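Local coordinates for protein Niban 2 (Homo sapiens, PDB 7CTP) that may suppress apoptosis and promote melanoma cell invasion, and carries a PH domain within a largely helical structure, at residues 180-183 with 184-188; 430-433 with 434-438; 188-191 with 192-196. All blocks are in the same frame, centred on the assembly; numbering follows the deposited sequence.

Contact 1 of 3, residues 180-183 with 184-188; sequences DKWQ and AVLQD
Trp182 and Leu186 sit one turn apart on helix 176-194, joined by backbone and side chain alike. The backbone bonds all run from residue i+4 back to residue i. Leu186 N donates to Trp182 O at 2.8 Å, and Val185 N bonds to Lys181 O at 3.0 Å. Ala184 N to Asp180 O is the longest, at 3.2 Å. Gln187 N to Gln183 O completes the set.

The apolar contacts gather round the indole. Leu186 CG lies at the ring edge, 4.2 Å from Trp182 CE3. Val185 CG1 comes obliquely to Trp182 CZ3, also at 4.2 Å, and the two side chains point the same way. Val185 CG1 stands opposite the backbone N (chi1 167°), which brings this branch to the ring and turns CG2 back to Lys181 O. Phe70 meets the indole edge-to-face, and Leu74, Ser89 and Val91 also touch it.

The polar side chains lie on another side of the helix. The extended chains of Gln183 and Gln187 pass at a slant, with Gln183 NE2 3.6 Å from Gln187 NE2. Their amide planes are 64° apart, and the two nitrogens, both donors, merely pack. Gln187 CG rests 3.2 Å from Gln183 O. An alanine in place of Gln187 would probably take one packing neighbour from the Gln183 amide and let it turn more easily, and leave Gln402 with one side-chain contact fewer.

This is the C-terminal helix of a PH domain, laid with its apolar face, Trp182 foremost, against the strands of the beta core.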
loop_
_atom_site.group_PDB
_atom_site.type_symbol
_atom_site.label_atom_id
_atom_site.label_comp_id
_atom_site.label_asym_id
_atom_site.label_seq_id
_atom_site.Cartn_x
_atom_site.Cartn_y
_atom_site.Cartn_z
ATOM N N ASP A 180 24.015 -1.216 -3.798
ATOM C CA ASP A 180 23.321 -0.213 -2.993
ATOM C C ASP A 180 22.372 0.616 -3.841
ATOM O O ASP A 180 21.276 0.971 -3.393
ATOM C CB ASP A 180 24.330 0.709 -2.301
ATOM C CG ASP A 180 25.083 0.024 -1.179
ATOM O OD1 ASP A 180 24.671 -1.074 -0.753
ATOM O OD2 ASP A 180 26.100 0.591 -0.726
ATOM N N LYS A 181 22.787 0.954 -5.061
ATOM C CA LYS A 181 21.943 1.757 -5.939
ATOM C C LYS A 181 20.713 0.970 -6.365
ATOM O O LYS A 181 19.584 1.469 -6.301
ATOM C CB LYS A 181 22.739 2.205 -7.166
ATOM C CG LYS A 181 21.964 3.098 -8.129
ATOM C CD LYS A 181 21.317 4.268 -7.412
ATOM C CE LYS A 181 21.117 5.448 -8.360
ATOM N NZ LYS A 181 21.266 6.746 -7.639
ATOM N N TRP A 182 20.923 -0.268 -6.806
ATOM C CA TRP A 182 19.802 -1.079 -7.262
ATOM C C TRP A 182 18.879 -1.446 -6.109
ATOM O O TRP A 182 17.677 -1.625 -6.322
ATOM C CB TRP A 182 20.316 -2.330 -7.969
ATOM C CG TRP A 182 20.563 -2.111 -9.428
ATOM C CD1 TRP A 182 21.775 -2.085 -10.062
ATOM C CD2 TRP A 182 19.576 -1.886 -10.442
ATOM N NE1 TRP A 182 21.601 -1.855 -11.410
ATOM C CE2 TRP A 182 20.260 -1.727 -11.667
ATOM C CE3 TRP A 182 18.181 -1.796 -10.432
ATOM C CZ2 TRP A 182 19.596 -1.490 -12.867
ATOM C CZ3 TRP A 182 17.523 -1.558 -11.624
ATOM C CH2 TRP A 182 18.228 -1.407 -12.827
ATOM N N GLN A 183 19.410 -1.566 -4.887
ATOM C CA GLN A 183 18.537 -1.826 -3.746
ATOM C C GLN A 183 17.601 -0.656 -3.499
ATOM O O GLN A 183 16.411 -0.853 -3.228
ATOM C CB GLN A 183 19.341 -2.123 -2.486
ATOM C CG GLN A 183 18.453 -2.369 -1.291
ATOM C CD GLN A 183 19.211 -2.832 -0.079
ATOM O OE1 GLN A 183 20.438 -2.747 -0.030
ATOM N NE2 GLN A 183 18.489 -3.324 0.911
ATOM N N ALA A 184 18.112 0.572 -3.603
ATOM C CA ALA A 184 17.257 1.743 -3.416
ATOM C C ALA A 184 16.213 1.842 -4.519
ATOM O O ALA A 184 15.036 2.127 -4.254
ATOM C CB ALA A 184 18.100 3.015 -3.368
ATOM N N VAL A 185 16.635 1.631 -5.767
ATOM C CA VAL A 185 15.725 1.732 -6.906
ATOM C C VAL A 185 14.645 0.659 -6.823
ATOM O O VAL A 185 13.463 0.924 -7.070
ATOM C CB VAL A 185 16.510 1.628 -8.228
ATOM C CG1 VAL A 185 15.558 1.409 -9.414
ATOM C CG2 VAL A 185 17.371 2.876 -8.435
ATOM N N LEU A 186 15.041 -0.577 -6.498
ATOM C CA LEU A 186 14.047 -1.647 -6.424
ATOM C C LEU A 186 13.129 -1.465 -5.224
ATOM O O LEU A 186 11.943 -1.818 -5.297
ATOM C CB LEU A 186 14.728 -3.015 -6.394
ATOM C CG LEU A 186 15.459 -3.356 -7.702
ATOM C CD1 LEU A 186 16.213 -4.669 -7.566
ATOM C CD2 LEU A 186 14.477 -3.393 -8.863
ATOM N N GLN A 187 13.648 -0.917 -4.112
ATOM C CA GLN A 187 12.777 -0.544 -2.999
ATOM C C GLN A 187 11.733 0.466 -3.447
ATOM O O GLN A 187 10.566 0.380 -3.043
ATOM C CB GLN A 187 13.580 0.050 -1.837
ATOM C CG GLN A 187 14.256 -0.940 -0.913
ATOM C CD GLN A 187 15.148 -0.254 0.114
ATOM O OE1 GLN A 187 15.349 0.963 0.078
ATOM N NE2 GLN A 187 15.690 -1.036 1.030
ATOM N N ASP A 188 12.142 1.447 -4.261
ATOM C CA ASP A 188 11.193 2.418 -4.812
ATOM C C ASP A 188 10.163 1.741 -5.709
ATOM O O ASP A 188 8.977 2.092 -5.678
ATOM C CB ASP A 188 11.919 3.502 -5.619
ATOM C CG ASP A 188 12.745 4.452 -4.761
ATOM O OD1 ASP A 188 12.755 4.307 -3.516
ATOM O OD2 ASP A 188 13.393 5.357 -5.354
#

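Contact 2 of 3, residues 430-433 with 434-438; sequences QRAQ and IHMRE
Gln430 O accepts the backbone N-H of Ile434 at 3.0 Å, one of four i+4 to i bonds along this part of helix 422-455. His435 N to Arg431 O is the straightest of them, at 166° about the hydrogen. Met436 N and Arg437 N bond to Ala432 O and Gln433 O. His435 ND1 also gives a weak bond to Glu438 OE2.

Most polar side-chain ends turn to other helices. Gln430 and Gln433 both bond to Arg191, Gln433 through OE1 to Arg191 NE, while Arg437 NH1 bonds to His192 ND1. One side of this largely buried part of helix 422-455 thus receives the end of the PH domain's last helix. Arg431 NH2 bonds instead to Gln497 on helix 464-511.

Packing runs along the same residues. Ile434 CG1 lies alongside the Gln430 amide, 3.7 Å from Gln430 NE2. Ile434 CD1 sits over one face of the Arg437 guanidinium, 3.6 Å above its plane and offset toward the rim. With CG near the backbone N (chi1 -72°), the His435 ring swings back along the helix, and His435 CD2 comes 3.2 Å from Arg431 O. Met436 CE reaches Ala432 CB at 4.3 Å, and Phe357 touches both His435 and Met436.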
loop_
_atom_site.group_PDB
_atom_site.type_symbol
_atom_site.label_atom_id
_atom_site.label_comp_id
_atom_site.label_asym_id
_atom_site.label_seq_id
_atom_site.Cartn_x
_atom_site.Cartn_y
_atom_site.Cartn_z
ATOM N N GLN A 430 5.250 1.479 4.893
ATOM C CA GLN A 430 4.941 1.725 3.489
ATOM C C GLN A 430 4.038 2.943 3.339
ATOM O O GLN A 430 4.294 3.824 2.508
ATOM C CB GLN A 430 4.305 0.472 2.880
ATOM C CG GLN A 430 3.371 0.691 1.684
ATOM C CD GLN A 430 4.090 0.627 0.338
ATOM O OE1 GLN A 430 5.075 -0.108 0.168
ATOM N NE2 GLN A 430 3.576 1.369 -0.634
ATOM N N ARG A 431 2.988 3.027 4.162
ATOM C CA ARG A 431 2.060 4.149 4.050
ATOM C C ARG A 431 2.735 5.460 4.428
ATOM O O ARG A 431 2.549 6.471 3.745
ATOM C CB ARG A 431 0.823 3.911 4.913
ATOM C CG ARG A 431 0.046 2.666 4.522
ATOM C CD ARG A 431 -1.455 2.879 4.550
ATOM N NE ARG A 431 -2.171 1.656 4.191
ATOM C CZ ARG A 431 -3.063 1.058 4.976
ATOM N NH1 ARG A 431 -3.670 -0.054 4.566
ATOM N NH2 ARG A 431 -3.349 1.575 6.168
ATOM N N ALA A 432 3.542 5.458 5.492
ATOM C CA ALA A 432 4.246 6.685 5.877
ATOM C C ALA A 432 5.165 7.174 4.760
ATOM O O ALA A 432 5.253 8.383 4.500
ATOM C CB ALA A 432 5.041 6.461 7.165
ATOM N N GLN A 433 5.861 6.253 4.090
ATOM C CA GLN A 433 6.791 6.650 3.036
ATOM C C GLN A 433 6.048 7.203 1.827
ATOM O O GLN A 433 6.499 8.171 1.200
ATOM C CB GLN A 433 7.674 5.466 2.649
ATOM C CG GLN A 433 8.589 5.048 3.792
ATOM C CD GLN A 433 9.410 3.809 3.498
ATOM O OE1 GLN A 433 9.046 2.982 2.661
ATOM N NE2 GLN A 433 10.532 3.670 4.206
ATOM N N ILE A 434 4.891 6.626 1.497
ATOM C CA ILE A 434 4.106 7.162 0.385
ATOM C C ILE A 434 3.646 8.584 0.695
ATOM O O ILE A 434 3.696 9.469 -0.171
ATOM C CB ILE A 434 2.919 6.231 0.059
ATOM C CG1 ILE A 434 3.395 5.022 -0.759
ATOM C CG2 ILE A 434 1.828 6.976 -0.712
ATOM C CD1 ILE A 434 3.962 5.363 -2.126
ATOM N N HIS A 435 3.211 8.833 1.936
ATOM C CA HIS A 435 2.847 10.193 2.324
ATOM C C HIS A 435 4.034 11.138 2.181
ATOM O O HIS A 435 3.871 12.289 1.760
ATOM C CB HIS A 435 2.326 10.244 3.761
ATOM C CG HIS A 435 0.968 9.643 3.957
ATOM N ND1 HIS A 435 -0.142 10.052 3.249
ATOM C CD2 HIS A 435 0.535 8.687 4.815
ATOM C CE1 HIS A 435 -1.196 9.356 3.646
ATOM N NE2 HIS A 435 -0.812 8.521 4.596
ATOM N N MET A 436 5.238 10.679 2.544
ATOM C CA MET A 436 6.409 11.543 2.406
ATOM C C MET A 436 6.654 11.904 0.950
ATOM O O MET A 436 6.990 13.052 0.635
ATOM C CB MET A 436 7.648 10.871 3.003
ATOM C CG MET A 436 7.626 10.784 4.502
ATOM S SD MET A 436 9.044 9.840 5.096
ATOM C CE MET A 436 8.362 9.212 6.619
ATOM N N ARG A 437 6.493 10.935 0.047
ATOM C CA ARG A 437 6.669 11.208 -1.375
ATOM C C ARG A 437 5.640 12.218 -1.862
ATOM O O ARG A 437 5.968 13.157 -2.600
ATOM C CB ARG A 437 6.571 9.913 -2.176
ATOM C CG ARG A 437 7.026 10.040 -3.628
ATOM C CD ARG A 437 6.983 8.695 -4.345
ATOM N NE ARG A 437 5.604 8.246 -4.577
ATOM C CZ ARG A 437 5.274 7.247 -5.390
ATOM N NH1 ARG A 437 6.224 6.600 -6.053
ATOM N NH2 ARG A 437 3.997 6.902 -5.545
ATOM N N GLU A 438 4.386 12.043 -1.441
ATOM C CA GLU A 438 3.325 12.971 -1.823
ATOM C C GLU A 438 3.638 14.380 -1.341
ATOM O O GLU A 438 3.522 15.349 -2.100
ATOM C CB GLU A 438 1.988 12.488 -1.256
ATOM C CG GLU A 438 1.491 11.207 -1.907
ATOM C CD GLU A 438 0.355 10.549 -1.141
ATOM O OE1 GLU A 438 -0.330 9.693 -1.740
ATOM O OE2 GLU A 438 0.155 10.871 0.051
#

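Contact 3 of 3, residues 188-191 with 192-196; sequences DCIR and HCNNG
Arg191 O is held by two donors, a backbone one and a side-chain one. Asn195 N reaches it at 3.3 Å with a bent bond of 137°, and Gln430 NE2 of helix 422-455 supplies the other. The backbone bonds just before that of Asn195 are tighter. Asn194 N to Ile190 O measures 2.8 Å, and Cys193 N to Cys189 O is nearly straight at 170°. His192 N bonds to Asp188 O. The helix then ends, with Asn195 at the centre of an inverse gamma turn.

Ile190 and Asn194 lie side by side. Ile190 CG2 is opposite its backbone N and packs 3.5 Å from Asn194 ND2. The Asn194 amide is engaged at both atoms, OD1 by Gly120 N and ND2 by Gln430 OE1.

One turn before the helix end, Arg191 NH2 makes a salt bridge to Asp188 OD1 at 2.9 Å. Asp188 CG and OD1 lie in the guanidinium plane, at its edge, but NH2 meets OD1 from above the carboxylate plane. A bend at chi3 (-58°) turns the arginine back to it. Gln402 also bonds to OD1, and Tyr405 adds a cation-pi contact to Arg191.

The buried charges of Asp188 and Arg191 are therefore paired. Gln402 is likely to ease the carboxylate's charge and Tyr405 the arginine's, while the bonds to NE and NH2 hold the guanidinium against turning.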
loop_
_atom_site.group_PDB
_atom_site.type_symbol
_atom_site.label_atom_id
_atom_site.label_comp_id
_atom_site.label_asym_id
_atom_site.label_seq_id
_atom_site.Cartn_x
_atom_site.Cartn_y
_atom_site.Cartn_z
ATOM N N ASP A 188 12.142 1.447 -4.261
ATOM C CA ASP A 188 11.193 2.418 -4.812
ATOM C C ASP A 188 10.163 1.741 -5.709
ATOM O O ASP A 188 8.977 2.092 -5.678
ATOM C CB ASP A 188 11.919 3.502 -5.619
ATOM C CG ASP A 188 12.745 4.452 -4.761
ATOM O OD1 ASP A 188 12.755 4.307 -3.516
ATOM O OD2 ASP A 188 13.393 5.357 -5.354
ATOM N N CYS A 189 10.609 0.789 -6.540
ATOM C CA CYS A 189 9.698 0.025 -7.395
ATOM C C CYS A 189 8.635 -0.685 -6.567
ATOM O O CYS A 189 7.440 -0.637 -6.887
ATOM C CB CYS A 189 10.478 -1.008 -8.209
ATOM S SG CYS A 189 11.481 -0.330 -9.568
ATOM N N ILE A 190 9.065 -1.393 -5.518
ATOM C CA ILE A 190 8.130 -2.148 -4.682
ATOM C C ILE A 190 7.136 -1.208 -4.017
ATOM O O ILE A 190 5.923 -1.464 -3.996
ATOM C CB ILE A 190 8.897 -2.975 -3.636
ATOM C CG1 ILE A 190 9.703 -4.084 -4.317
ATOM C CG2 ILE A 190 7.927 -3.520 -2.597
ATOM C CD1 ILE A 190 10.750 -4.718 -3.395
ATOM N N ARG A 191 7.636 -0.108 -3.447
ATOM C CA ARG A 191 6.753 0.837 -2.768
ATOM C C ARG A 191 5.733 1.411 -3.736
ATOM O O ARG A 191 4.546 1.545 -3.398
ATOM C CB ARG A 191 7.586 1.954 -2.136
ATOM C CG ARG A 191 6.810 2.973 -1.311
ATOM C CD ARG A 191 7.731 4.144 -0.907
ATOM N NE ARG A 191 8.897 3.690 -0.143
ATOM C CZ ARG A 191 10.138 3.667 -0.613
ATOM N NH1 ARG A 191 11.124 3.222 0.157
ATOM N NH2 ARG A 191 10.395 4.069 -1.854
ATOM N N HIS A 192 6.178 1.732 -4.955
ATOM C CA HIS A 192 5.287 2.308 -5.957
ATOM C C HIS A 192 4.221 1.302 -6.386
ATOM O O HIS A 192 3.026 1.628 -6.431
ATOM C CB HIS A 192 6.106 2.795 -7.156
ATOM C CG HIS A 192 5.296 3.507 -8.196
ATOM N ND1 HIS A 192 5.050 4.861 -8.147
ATOM C CD2 HIS A 192 4.662 3.046 -9.301
ATOM C CE1 HIS A 192 4.297 5.207 -9.180
ATOM N NE2 HIS A 192 4.052 4.125 -9.899
ATOM N N CYS A 193 4.635 0.068 -6.698
ATOM C CA CYS A 193 3.675 -0.954 -7.115
ATOM C C CYS A 193 2.746 -1.374 -5.984
ATOM O O CYS A 193 1.598 -1.740 -6.246
ATOM C CB CYS A 193 4.406 -2.166 -7.701
ATOM S SG CYS A 193 5.332 -1.818 -9.231
ATOM N N ASN A 194 3.210 -1.334 -4.732
ATOM C CA ASN A 194 2.327 -1.652 -3.608
ATOM C C ASN A 194 1.187 -0.648 -3.491
ATOM O O ASN A 194 0.084 -1.005 -3.066
ATOM C CB ASN A 194 3.108 -1.681 -2.293
ATOM C CG ASN A 194 3.876 -2.964 -2.095
ATOM O OD1 ASN A 194 3.665 -3.944 -2.809
ATOM N ND2 ASN A 194 4.765 -2.972 -1.102
ATOM N N ASN A 195 1.438 0.607 -3.868
ATOM C CA ASN A 195 0.466 1.693 -3.756
ATOM C C ASN A 195 -0.478 1.665 -4.961
ATOM O O ASN A 195 -0.580 2.603 -5.753
ATOM C CB ASN A 195 1.225 3.009 -3.641
ATOM C CG ASN A 195 0.343 4.187 -3.270
ATOM O OD1 ASN A 195 -0.461 4.110 -2.337
ATOM N ND2 ASN A 195 0.540 5.313 -3.969
ATOM N N GLY A 196 -1.170 0.537 -5.101
ATOM C CA GLY A 196 -1.918 0.267 -6.311
ATOM C C GLY A 196 -3.358 0.721 -6.328
ATOM O O GLY A 196 -3.989 0.680 -7.387
#

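Overall arrangement
Contact 1 and contact 3 are successive parts of helix 176-194, sharing Asp188, with centres about 12 Å apart. Contact 2 comes much later in the chain, on helix 422-455. Its centre lies about 11 Å from that of contact 3 and about 16 Å from that of contact 1, which it does not touch. Contact 1 lies against the antiparallel sheet of the PH domain, while contact 3 carries the same helix to its C-terminal end. There contacts 2 and 3 meet through polar bonds and through packing around Ile434. One helix thus ties the PH domain to the helices around 422-455, near the centre of the chain.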